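Side-chain contacts in D-lactate dehydrogenase (Fermentative) (Pseudomonas aeruginosa, PDB 6ABJ), which interconverts pyruvate and D-lactate with NAD as the coenzyme, as a tetrameric dehydrogenase of the D-isomer specific 2-hydroxyacid dehydrogenase family: residues B[122-127]-B[311-316]; B[140-143]-B[148-151]. One frame throughout, in Å; residues are numbered along the deposited sequence.

Contact 1 is buried near the centre of the chain. Contact 2 lies about 30 Å from that centre. Their centres are about 25 Å apart and their nearest atoms about 12 Å. Helix 118-134 of contact 1 is followed directly by helix 136-143 of contact 2. Contact 2 is nested in the long loop that contact 1 closes. Contact 1 adjoins the coenzyme site, though NADH is not bound to this chain. It contains F314; the side chain of A313 is about 3 Å from that of D274, and that of H124 about 5 Å from that of T248. Contact 2 lies away from this site and meets a third subunit; both contacts meet the second.

Contact 1: B[122-127]-B[311-316]; sequences AEHAVG and HQAFLT
One face of the H124 imidazole is covered by the backbone at Q312 and A313. The contact joins the two chain crossings of this two-domain fold. Helix 118-134 follows the last strand of the five-stranded sheet in the chain and precedes the first strand of the Rossmann-type sheet. Segment 311-316 lies where the chain leaves the last strand of the Rossmann-type sheet for helix 317-335.

The carbonyl C of Q312 sits over the ring centre. A313 CA is offset toward the rim and makes a CH-pi contact, 3.9 Å from the ring centroid of H124. H124 NE2 is hydrogen-bonded to T309 OG1, just before the segment. The side-chain amide of Q312 is turned 57° from the imidazole plane, and Q312 NE2 lies 4.0 Å from H124 CE1, a van der Waals contact. H124 reaches across because its CG is anti to the backbone N (chi1 -169°). A313 CB lies 3.8 Å from H124 CD2.

Residues Q312 to L315 form a type I turn, which is held by partners outside the two segments. D274, seen to bind NADH in this protein, takes the backbone N of Q312 on OD1 and that of A313 on OD2. R134 of the second subunit bonds through NH2 to the carbonyls of Q312 and A313, and also packs on H124. F314, another NADH-binding residue, whose CB points away from the helix, stacks its ring on Y116. Across the turn, L315 N bonds to Q312 O at 2.8 Å.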
ATOM      1  N   ALA B 122      16.703 -20.888   5.816  1.00 27.68           N
ATOM      2  CA  ALA B 122      17.585 -20.549   4.715  1.00 26.84           C
ATOM      3  C   ALA B 122      16.749 -20.134   3.451  1.00 26.31           C
ATOM      4  O   ALA B 122      17.145 -19.249   2.718  1.00 25.01           O
ATOM      5  CB  ALA B 122      18.488 -21.728   4.389  1.00 26.99           C
ATOM      6  N   GLU B 123      15.625 -20.798   3.240  1.00 25.98           N
ATOM      7  CA  GLU B 123      14.720 -20.460   2.175  1.00 24.51           C
ATOM      8  C   GLU B 123      14.204 -19.012   2.319  1.00 24.49           C
ATOM      9  O   GLU B 123      14.109 -18.269   1.328  1.00 23.41           O
ATOM     10  CB  GLU B 123      13.627 -21.491   2.032  1.00 25.49           C
ATOM     11  CG  GLU B 123      14.145 -22.810   1.448  1.00 27.17           C
ATOM     12  CD  GLU B 123      13.076 -23.890   1.394  1.00 28.24           C
ATOM     13  OE1 GLU B 123      11.896 -23.558   1.498  1.00 27.64           O
ATOM     14  OE2 GLU B 123      13.461 -25.096   1.251  1.00 32.73           O
ATOM     15  N   HIS B 124      13.902 -18.625   3.542  1.00 23.86           N
ATOM     16  CA  HIS B 124      13.400 -17.314   3.805  1.00 24.67           C
ATOM     17  C   HIS B 124      14.477 -16.259   3.511  1.00 24.58           C
ATOM     18  O   HIS B 124      14.177 -15.237   2.921  1.00 24.05           O
ATOM     19  CB  HIS B 124      12.967 -17.190   5.227  1.00 24.81           C
ATOM     20  CG  HIS B 124      12.202 -15.919   5.489  1.00 23.38           C
ATOM     21  ND1 HIS B 124      10.878 -15.792   5.180  1.00 23.80           N
ATOM     22  CD2 HIS B 124      12.554 -14.766   6.086  1.00 22.67           C
ATOM     23  CE1 HIS B 124      10.443 -14.587   5.533  1.00 23.92           C
ATOM     24  NE2 HIS B 124      11.444 -13.948   6.103  1.00 23.09           N
ATOM     25  N   ALA B 125      15.727 -16.543   3.874  1.00 24.45           N
ATOM     26  CA  ALA B 125      16.814 -15.685   3.539  1.00 23.50           C
ATOM     27  C   ALA B 125      16.893 -15.515   2.031  1.00 24.61           C
ATOM     28  O   ALA B 125      17.071 -14.387   1.553  1.00 23.29           O
ATOM     29  CB  ALA B 125      18.123 -16.187   4.122  1.00 25.72           C
ATOM     30  N   VAL B 126      16.806 -16.602   1.268  1.00 22.89           N
ATOM     31  CA  VAL B 126      16.864 -16.494  -0.180  1.00 22.53           C
ATOM     32  C   VAL B 126      15.667 -15.687  -0.724  1.00 22.20           C
ATOM     33  O   VAL B 126      15.821 -14.883  -1.663  1.00 23.21           O
ATOM     34  CB  VAL B 126      16.998 -17.889  -0.837  1.00 23.88           C
ATOM     35  CG1 VAL B 126      16.985 -17.791  -2.335  1.00 24.48           C
ATOM     36  CG2 VAL B 126      18.274 -18.575  -0.346  1.00 26.68           C
ATOM     37  N   GLY B 127      14.489 -15.852  -0.137  1.00 21.54           N
ATOM     38  CA  GLY B 127      13.353 -15.076  -0.547  1.00 23.57           C
ATOM     39  C   GLY B 127      13.571 -13.560  -0.332  1.00 22.38           C
ATOM     40  O   GLY B 127      13.219 -12.724  -1.183  1.00 22.31           O
ATOM     41  N   HIS B 311      10.365 -11.813  12.288  1.00 30.77           N
ATOM     42  CA  HIS B 311      10.869 -13.132  12.685  1.00 31.40           C
ATOM     43  C   HIS B 311       9.993 -14.275  12.184  1.00 32.21           C
ATOM     44  O   HIS B 311       9.359 -15.039  12.959  1.00 33.46           O
ATOM     45  CB  HIS B 311      11.095 -13.220  14.181  1.00 35.70           C
ATOM     46  CG  HIS B 311      12.091 -14.282  14.548  1.00 36.32           C
ATOM     47  ND1 HIS B 311      12.944 -14.148  15.613  1.00 39.89           N
ATOM     48  CD2 HIS B 311      12.446 -15.429  13.916  1.00 38.44           C
ATOM     49  CE1 HIS B 311      13.794 -15.168  15.624  1.00 42.09           C
ATOM     50  NE2 HIS B 311      13.502 -15.972  14.614  1.00 40.47           N
ATOM     51  N   GLN B 312       9.892 -14.288  10.856  1.00 28.01           N
ATOM     52  CA  GLN B 312       9.016 -15.104  10.059  1.00 25.20           C
ATOM     53  C   GLN B 312       9.748 -16.262   9.405  1.00 22.76           C
ATOM     54  O   GLN B 312       9.138 -17.114   8.752  1.00 24.91           O
ATOM     55  CB  GLN B 312       8.423 -14.152   8.966  1.00 26.44           C
ATOM     56  CG  GLN B 312       7.225 -14.640   8.257  1.00 26.05           C
ATOM     57  CD  GLN B 312       6.811 -13.800   7.080  1.00 26.62           C
ATOM     58  OE1 GLN B 312       6.743 -12.570   7.166  1.00 26.47           O
ATOM     59  NE2 GLN B 312       6.473 -14.464   5.999  1.00 26.87           N
ATOM     60  N   ALA B 313      11.018 -16.357   9.593  1.00 24.76           N
ATOM     61  CA  ALA B 313      11.851 -17.305   8.834  1.00 27.28           C
ATOM     62  C   ALA B 313      11.564 -18.770   9.119  1.00 28.89           C
ATOM     63  O   ALA B 313      11.722 -19.585   8.232  1.00 27.00           O
ATOM     64  CB  ALA B 313      13.342 -17.041   9.060  1.00 29.10           C
ATOM     65  N   PHE B 314      11.062 -19.062  10.326  1.00 29.74           N
ATOM     66  CA  PHE B 314      10.592 -20.433  10.621  1.00 34.33           C
ATOM     67  C   PHE B 314       9.117 -20.655  10.415  1.00 33.72           C
ATOM     68  O   PHE B 314       8.604 -21.740  10.723  1.00 33.13           O
ATOM     69  CB  PHE B 314      11.019 -20.866  12.039  1.00 32.36           C
ATOM     70  CG  PHE B 314      10.416 -20.050  13.153  1.00 31.45           C
ATOM     71  CD1 PHE B 314       9.127 -20.303  13.579  1.00 29.63           C
ATOM     72  CD2 PHE B 314      11.158 -19.088  13.798  1.00 31.41           C
ATOM     73  CE1 PHE B 314       8.566 -19.579  14.586  1.00 30.39           C
ATOM     74  CE2 PHE B 314      10.626 -18.392  14.861  1.00 30.48           C
ATOM     75  CZ  PHE B 314       9.329 -18.645  15.249  1.00 30.99           C
ATOM     76  N   LEU B 315       8.431 -19.664   9.807  1.00 31.83           N
ATOM     77  CA  LEU B 315       6.994 -19.718   9.642  1.00 30.63           C
ATOM     78  C   LEU B 315       6.608 -20.461   8.373  1.00 31.55           C
ATOM     79  O   LEU B 315       6.065 -19.866   7.401  1.00 28.76           O
ATOM     80  CB  LEU B 315       6.347 -18.309   9.680  1.00 31.58           C
ATOM     81  CG  LEU B 315       4.851 -18.254  10.028  1.00 33.34           C
ATOM     82  CD1 LEU B 315       4.599 -18.483  11.528  1.00 34.52           C
ATOM     83  CD2 LEU B 315       4.188 -16.975   9.586  1.00 33.22           C
ATOM     84  N   THR B 316       6.865 -21.772   8.367  1.00 28.72           N
ATOM     85  CA  THR B 316       6.310 -22.699   7.399  1.00 28.50           C
ATOM     86  C   THR B 316       5.554 -23.825   8.107  1.00 31.75           C
ATOM     87  O   THR B 316       5.802 -24.082   9.283  1.00 32.03           O
ATOM     88  CB  THR B 316       7.353 -23.362   6.535  1.00 30.23           C
ATOM     89  OG1 THR B 316       8.205 -24.204   7.331  1.00 29.62           O
ATOM     90  CG2 THR B 316       8.240 -22.316   5.807  1.00 30.06           C
TER

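Contact 2: B[140-143]-B[148-151]; sequences YNRT and FSLH
F148 comes first, meeting T143 at about a right angle. Its CB points away from the helix, but the ring swings back because CG lies anti to the carbonyl carbon (chi1 -52°). This brings F148 CD1 to 4.0 Å from T143 CG2. The ring also meets F283, and T143 OG1 bonds to V308 O, both of the second subunit.

At S149 the backbone takes part. R142 NH1 donates to S149 O at 2.9 Å, arriving from above the carbonyl plane. S149 OG bonds to D147.

Here the loop runs across beyond the end of helix 136-143, before strand 162-166, first in the chain of the Rossmann-type sheet. Extended R142 reaches from the helix to this loop. At L150 the backbone passes the guanidinium edge, with L150 C 3.6 Å from R142 NH1.

H151 ends the segment and meets R142 in two ways. H151 O takes both R142 NH1 and R142 NH2, each at 2.8 Å and in the guanidinium plane. NH2 is nearly in line with the C=O bond (165°), NH1 tilted from the carbonyl plane; sharing one oxygen leaves both N-H...O angles bent. The H151 ring stacks on the guanidinium, with centres 3.9 Å and planes 24° apart. Separately, H151 ND1 bonds to D289 OD2 of the third subunit.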
ATOM      1  N   TYR B 140       4.790  -5.414  -6.881  1.00 20.48           N
ATOM      2  CA  TYR B 140       3.469  -5.841  -6.493  1.00 21.00           C
ATOM      3  C   TYR B 140       2.602  -4.665  -6.245  1.00 20.09           C
ATOM      4  O   TYR B 140       1.447  -4.589  -6.728  1.00 19.51           O
ATOM      5  CB  TYR B 140       3.554  -6.758  -5.212  1.00 22.24           C
ATOM      6  CG  TYR B 140       2.260  -7.063  -4.661  1.00 23.47           C
ATOM      7  CD1 TYR B 140       1.409  -7.949  -5.296  1.00 26.00           C
ATOM      8  CD2 TYR B 140       1.850  -6.487  -3.465  1.00 25.86           C
ATOM      9  CE1 TYR B 140       0.151  -8.254  -4.775  1.00 28.39           C
ATOM     10  CE2 TYR B 140       0.604  -6.713  -2.963  1.00 27.63           C
ATOM     11  CZ  TYR B 140      -0.237  -7.641  -3.592  1.00 31.03           C
ATOM     12  OH  TYR B 140      -1.474  -7.850  -3.093  1.00 32.60           O
ATOM     13  N   ASN B 141       3.128  -3.713  -5.459  1.00 19.74           N
ATOM     14  CA  ASN B 141       2.338  -2.545  -5.129  1.00 19.73           C
ATOM     15  C   ASN B 141       2.008  -1.659  -6.339  1.00 19.10           C
ATOM     16  O   ASN B 141       0.983  -1.058  -6.373  1.00 20.00           O
ATOM     17  CB  ASN B 141       3.032  -1.737  -4.017  1.00 20.03           C
ATOM     18  CG  ASN B 141       2.881  -2.420  -2.639  1.00 21.35           C
ATOM     19  OD1 ASN B 141       1.903  -3.137  -2.356  1.00 21.65           O
ATOM     20  ND2 ASN B 141       3.844  -2.208  -1.805  1.00 23.03           N
ATOM     21  N   ARG B 142       2.895  -1.614  -7.309  1.00 18.31           N
ATOM     22  CA  ARG B 142       2.595  -0.938  -8.541  1.00 18.71           C
ATOM     23  C   ARG B 142       1.552  -1.633  -9.356  1.00 18.82           C
ATOM     24  O   ARG B 142       0.518  -1.074  -9.693  1.00 19.35           O
ATOM     25  CB  ARG B 142       3.858  -0.776  -9.412  1.00 19.44           C
ATOM     26  CG  ARG B 142       4.864   0.224  -8.841  1.00 19.78           C
ATOM     27  CD  ARG B 142       5.947   0.401  -9.872  1.00 20.04           C
ATOM     28  NE  ARG B 142       7.063   1.133  -9.323  1.00 21.04           N
ATOM     29  CZ  ARG B 142       8.190   1.427  -9.972  1.00 23.22           C
ATOM     30  NH1 ARG B 142       8.393   1.017 -11.237  1.00 22.14           N
ATOM     31  NH2 ARG B 142       9.145   2.087  -9.315  1.00 23.09           N
ATOM     32  N   THR B 143       1.779  -2.897  -9.652  1.00 18.95           N
ATOM     33  CA  THR B 143       0.820  -3.552 -10.567  1.00 20.25           C
ATOM     34  C   THR B 143      -0.579  -3.718  -9.981  1.00 21.21           C
ATOM     35  O   THR B 143      -1.590  -3.689 -10.710  1.00 22.22           O
ATOM     36  CB  THR B 143       1.341  -4.925 -11.061  1.00 19.58           C
ATOM     37  OG1 THR B 143       1.480  -5.854  -9.987  1.00 20.20           O
ATOM     38  CG2 THR B 143       2.690  -4.791 -11.760  1.00 19.64           C
ATOM     39  N   PHE B 148       2.122  -0.396 -14.400  1.00 21.41           N
ATOM     40  CA  PHE B 148       2.949  -1.420 -15.029  1.00 21.53           C
ATOM     41  C   PHE B 148       4.276  -0.943 -15.484  1.00 23.86           C
ATOM     42  O   PHE B 148       4.947  -1.598 -16.278  1.00 21.69           O
ATOM     43  CB  PHE B 148       2.130  -2.075 -16.179  1.00 22.58           C
ATOM     44  CG  PHE B 148       0.789  -2.552 -15.769  1.00 22.01           C
ATOM     45  CD1 PHE B 148       0.648  -3.706 -15.015  1.00 22.25           C
ATOM     46  CD2 PHE B 148      -0.367  -1.845 -16.125  1.00 24.18           C
ATOM     47  CE1 PHE B 148      -0.595  -4.143 -14.659  1.00 22.68           C
ATOM     48  CE2 PHE B 148      -1.605  -2.302 -15.769  1.00 23.87           C
ATOM     49  CZ  PHE B 148      -1.698  -3.443 -14.976  1.00 21.97           C
ATOM     50  N   SER B 149       4.680   0.226 -14.983  1.00 22.84           N
ATOM     51  CA  SER B 149       5.935   0.822 -15.355  1.00 23.11           C
ATOM     52  C   SER B 149       7.074   0.235 -14.546  1.00 22.80           C
ATOM     53  O   SER B 149       6.909  -0.216 -13.411  1.00 20.24           O
ATOM     54  CB  SER B 149       5.830   2.342 -15.199  1.00 24.63           C
ATOM     55  OG  SER B 149       5.975   2.777 -13.873  1.00 24.11           O
ATOM     56  N   LEU B 150       8.262   0.168 -15.182  1.00 21.68           N
ATOM     57  CA  LEU B 150       9.358  -0.595 -14.665  1.00 21.76           C
ATOM     58  C   LEU B 150      10.505   0.243 -14.109  1.00 21.14           C
ATOM     59  O   LEU B 150      11.511  -0.314 -13.603  1.00 21.12           O
ATOM     60  CB  LEU B 150       9.896  -1.575 -15.727  1.00 21.66           C
ATOM     61  CG  LEU B 150       8.930  -2.638 -16.161  1.00 22.54           C
ATOM     62  CD1 LEU B 150       9.636  -3.583 -17.132  1.00 24.24           C
ATOM     63  CD2 LEU B 150       8.417  -3.426 -14.961  1.00 22.07           C
ATOM     64  N   HIS B 151      10.412   1.571 -14.212  1.00 22.50           N
ATOM     65  CA  HIS B 151      11.519   2.440 -13.677  1.00 23.57           C
ATOM     66  C   HIS B 151      11.923   2.053 -12.255  1.00 23.49           C
ATOM     67  O   HIS B 151      11.073   1.845 -11.394  1.00 22.05           O
ATOM     68  CB  HIS B 151      11.186   3.939 -13.715  1.00 23.87           C
ATOM     69  CG  HIS B 151      10.042   4.334 -12.817  1.00 24.59           C
ATOM     70  ND1 HIS B 151      10.241   4.721 -11.511  1.00 26.79           N
ATOM     71  CD2 HIS B 151       8.706   4.283 -12.993  1.00 25.31           C
ATOM     72  CE1 HIS B 151       9.077   4.927 -10.931  1.00 27.57           C
ATOM     73  NE2 HIS B 151       8.122   4.638 -11.800  1.00 25.96           N
TER